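Local coordinates for cell envelope-related transcriptional attenuator domain-containing protein (Eubacterium siraeum, PDB 4OBM), which is of unknown function but belongs to the LytR-CpsA-Psr family of cell-envelope-related proteins and may act as a transcription regulator, at residues Asn51-Met56 / Val217-Gln222. Numbering follows the deposited sequence.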
ATOM      1  N   ASN A  51      13.105   9.781   0.657  1.00 36.95           N
ATOM      2  CA  ASN A  51      12.645   9.446   2.015  1.00 35.27           C
ATOM      3  C   ASN A  51      11.108   9.402   2.043  1.00 35.73           C
ATOM      4  O   ASN A  51      10.468   9.992   2.919  1.00 34.59           O
ATOM      5  CB  ASN A  51      13.206  10.425   3.078  1.00 36.22           C
ATOM      6  CG  ASN A  51      14.690  10.325   3.312  1.00 51.48           C
ATOM      7  OD1 ASN A  51      15.453  11.240   2.996  1.00 43.13           O
ATOM      8  ND2 ASN A  51      15.135   9.224   3.896  1.00 40.04           N
ATOM      9  N   THR A  52      10.523   8.746   1.033  1.00 32.42           N
ATOM     10  CA  THR A  52       9.073   8.651   0.909  1.00 31.65           C
ATOM     11  C   THR A  52       8.642   7.225   0.560  1.00 33.68           C
ATOM     12  O   THR A  52       9.421   6.422   0.037  1.00 33.18           O
ATOM     13  CB  THR A  52       8.515   9.702  -0.101  1.00 40.80           C
ATOM     14  OG1 THR A  52       7.125   9.914   0.169  1.00 36.43           O
ATOM     15  CG2 THR A  52       8.708   9.308  -1.570  1.00 39.34           C
ATOM     16  N   PHE A  53       7.381   6.939   0.879  1.00 28.16           N
ATOM     17  CA  PHE A  53       6.674   5.707   0.581  1.00 26.40           C
ATOM     18  C   PHE A  53       5.529   6.094  -0.357  1.00 29.94           C
ATOM     19  O   PHE A  53       4.729   6.947   0.008  1.00 30.47           O
ATOM     20  CB  PHE A  53       6.184   5.045   1.884  1.00 26.46           C
ATOM     21  CG  PHE A  53       7.297   4.538   2.769  1.00 27.16           C
ATOM     22  CD1 PHE A  53       7.795   3.241   2.620  1.00 29.45           C
ATOM     23  CD2 PHE A  53       7.837   5.344   3.771  1.00 28.09           C
ATOM     24  CE1 PHE A  53       8.810   2.761   3.461  1.00 30.13           C
ATOM     25  CE2 PHE A  53       8.867   4.866   4.597  1.00 30.69           C
ATOM     26  CZ  PHE A  53       9.339   3.574   4.444  1.00 28.19           C
ATOM     27  N   VAL A  54       5.509   5.558  -1.591  1.00 25.86           N
ATOM     28  CA  VAL A  54       4.487   5.885  -2.602  1.00 25.04           C
ATOM     29  C   VAL A  54       3.455   4.760  -2.640  1.00 29.45           C
ATOM     30  O   VAL A  54       3.807   3.599  -2.875  1.00 29.59           O
ATOM     31  CB  VAL A  54       5.097   6.152  -4.005  1.00 28.97           C
ATOM     32  CG1 VAL A  54       4.024   6.568  -5.016  1.00 28.48           C
ATOM     33  CG2 VAL A  54       6.200   7.205  -3.933  1.00 29.60           C
ATOM     34  N   LEU A  55       2.192   5.098  -2.420  1.00 25.28           N
ATOM     35  CA  LEU A  55       1.129   4.094  -2.476  1.00 24.71           C
ATOM     36  C   LEU A  55       0.395   4.195  -3.792  1.00 25.62           C
ATOM     37  O   LEU A  55       0.162   5.296  -4.262  1.00 27.61           O
ATOM     38  CB  LEU A  55       0.127   4.234  -1.313  1.00 24.92           C
ATOM     39  CG  LEU A  55       0.684   4.250   0.117  1.00 29.51           C
ATOM     40  CD1 LEU A  55      -0.244   5.016   1.042  1.00 28.64           C
ATOM     41  CD2 LEU A  55       0.886   2.836   0.637  1.00 31.56           C
HETATM   42  N   MSE A  56       0.043   3.053  -4.391  1.00 18.71           N
HETATM   43  CA  MSE A  56      -0.728   2.988  -5.638  1.00 16.17           C
HETATM   44  C   MSE A  56      -1.830   1.982  -5.501  1.00 21.90           C
HETATM   45  O   MSE A  56      -1.549   0.792  -5.615  1.00 22.00           O
HETATM   46  CB  MSE A  56       0.136   2.646  -6.868  1.00 16.48           C
HETATM   47  CG  MSE A  56       0.771   3.860  -7.428  1.00 22.97           C
HETATM   48 SE   MSE A  56       1.798   3.514  -8.984  0.75 27.39          SE
HETATM   49  CE  MSE A  56       0.495   3.112 -10.212  1.00 25.01           C
ATOM     50  N   VAL A 217      14.235   2.922   9.094  1.00 29.04           N
ATOM     51  CA  VAL A 217      14.420   3.662  10.349  1.00 29.35           C
ATOM     52  C   VAL A 217      15.035   5.035  10.051  1.00 34.87           C
ATOM     53  O   VAL A 217      14.562   6.027  10.615  1.00 37.03           O
ATOM     54  CB  VAL A 217      15.235   2.859  11.389  1.00 34.15           C
ATOM     55  CG1 VAL A 217      15.580   3.701  12.625  1.00 34.68           C
ATOM     56  CG2 VAL A 217      14.493   1.587  11.801  1.00 33.04           C
ATOM     57  N   TYR A 218      16.017   5.110   9.117  1.00 29.36           N
ATOM     58  CA  TYR A 218      16.613   6.373   8.717  1.00 29.20           C
ATOM     59  C   TYR A 218      15.543   7.342   8.245  1.00 33.48           C
ATOM     60  O   TYR A 218      15.508   8.464   8.737  1.00 33.43           O
ATOM     61  CB  TYR A 218      17.685   6.200   7.617  1.00 30.21           C
ATOM     62  CG  TYR A 218      18.206   7.521   7.078  1.00 31.34           C
ATOM     63  CD1 TYR A 218      17.511   8.219   6.095  1.00 32.89           C
ATOM     64  CD2 TYR A 218      19.392   8.069   7.547  1.00 33.98           C
ATOM     65  CE1 TYR A 218      17.952   9.461   5.640  1.00 35.19           C
ATOM     66  CE2 TYR A 218      19.852   9.304   7.085  1.00 35.93           C
ATOM     67  CZ  TYR A 218      19.134   9.990   6.122  1.00 43.05           C
ATOM     68  OH  TYR A 218      19.586  11.189   5.635  1.00 49.76           O
ATOM     69  N   THR A 219      14.710   6.925   7.257  1.00 30.96           N
ATOM     70  CA  THR A 219      13.648   7.729   6.628  1.00 30.20           C
ATOM     71  C   THR A 219      12.600   8.210   7.646  1.00 32.82           C
ATOM     72  O   THR A 219      12.148   9.356   7.550  1.00 33.43           O
ATOM     73  CB  THR A 219      13.011   6.926   5.467  1.00 33.79           C
ATOM     74  OG1 THR A 219      13.890   7.004   4.347  1.00 33.13           O
ATOM     75  CG2 THR A 219      11.638   7.441   5.048  1.00 29.12           C
ATOM     76  N   LEU A 220      12.200   7.341   8.580  1.00 28.15           N
ATOM     77  CA  LEU A 220      11.183   7.659   9.587  1.00 27.80           C
ATOM     78  C   LEU A 220      11.747   8.508  10.747  1.00 33.18           C
ATOM     79  O   LEU A 220      10.971   9.163  11.445  1.00 32.15           O
ATOM     80  CB  LEU A 220      10.548   6.373  10.147  1.00 26.93           C
ATOM     81  CG  LEU A 220       9.868   5.431   9.164  1.00 30.19           C
ATOM     82  CD1 LEU A 220       9.550   4.110   9.846  1.00 29.47           C
ATOM     83  CD2 LEU A 220       8.604   6.058   8.563  1.00 31.04           C
ATOM     84  N   SER A 221      13.080   8.495  10.947  1.00 32.37           N
ATOM     85  CA  SER A 221      13.762   9.286  11.977  1.00 33.78           C
ATOM     86  C   SER A 221      14.054  10.734  11.486  1.00 39.41           C
ATOM     87  O   SER A 221      14.638  11.532  12.231  1.00 38.66           O
ATOM     88  CB  SER A 221      15.055   8.597  12.404  1.00 38.92           C
ATOM     89  OG  SER A 221      16.027   8.658  11.372  1.00 53.66           O
ATOM     90  N   GLN A 222      13.637  11.068  10.247  1.00 37.49           N
ATOM     91  CA  GLN A 222      13.810  12.413   9.690  1.00 39.76           C
ATOM     92  C   GLN A 222      12.720  13.340  10.250  1.00 47.00           C
ATOM     93  O   GLN A 222      11.651  12.872  10.665  1.00 47.20           O
ATOM     94  CB  GLN A 222      13.792  12.401   8.143  1.00 41.14           C
ATOM     95  CG  GLN A 222      14.872  11.515   7.486  1.00 48.74           C
ATOM     96  CD  GLN A 222      16.286  11.912   7.865  1.00 61.63           C
ATOM     97  OE1 GLN A 222      16.774  12.993   7.511  1.00 56.37           O
ATOM     98  NE2 GLN A 222      16.973  11.046   8.604  1.00 49.65           N
TER
HETATM   99  O   HOH W   1      18.311  11.656   2.673  1.00 47.01           O
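Asn-51 points its carboxamide at the last turn of helix 213-220, where Asn-51 ND2 donates to Thr-219 OG1 at 2.6 Å. The bond is nearly straight (160°) and lies in the amide plane, and the two side chains run past each other in opposite directions. Tyr-218 borders the same amide: Asn-51 ND2 sits at the ring edge of Tyr-218, 3.3 Å from its CE1, with amide and ring planes 25° apart. A water donates to Asn-51 OD1 and also bonds Tyr-218 OH, so both ends of the carboxamide are held. Over one face of the tyrosine ring lies Gln-222 NE2, placed there by its bond to Tyr-218 O, which Ser-221 OG approaches from the opposite face of the carbonyl plane. Thr-219 holds OG1 beside its backbone N (chi1 -78°), which turns CG2 to the strand, 3.5 Å from Asn-51 O and 3.8 Å from Phe-53 CE2. Leu-220 CD2 meets Phe-53 CE2 at 4.1 Å, the side chains crossing at about a right angle. Thr-219 OG1 has a second partner, Tyr-46 OH, whose ring stacks with Phe-53. The contact thus seats the helix end against the G1 bulge opening strand 52-58, between strands 40-47 and 228-230, while helix 164-181 supplies Phe-181 against Leu-220.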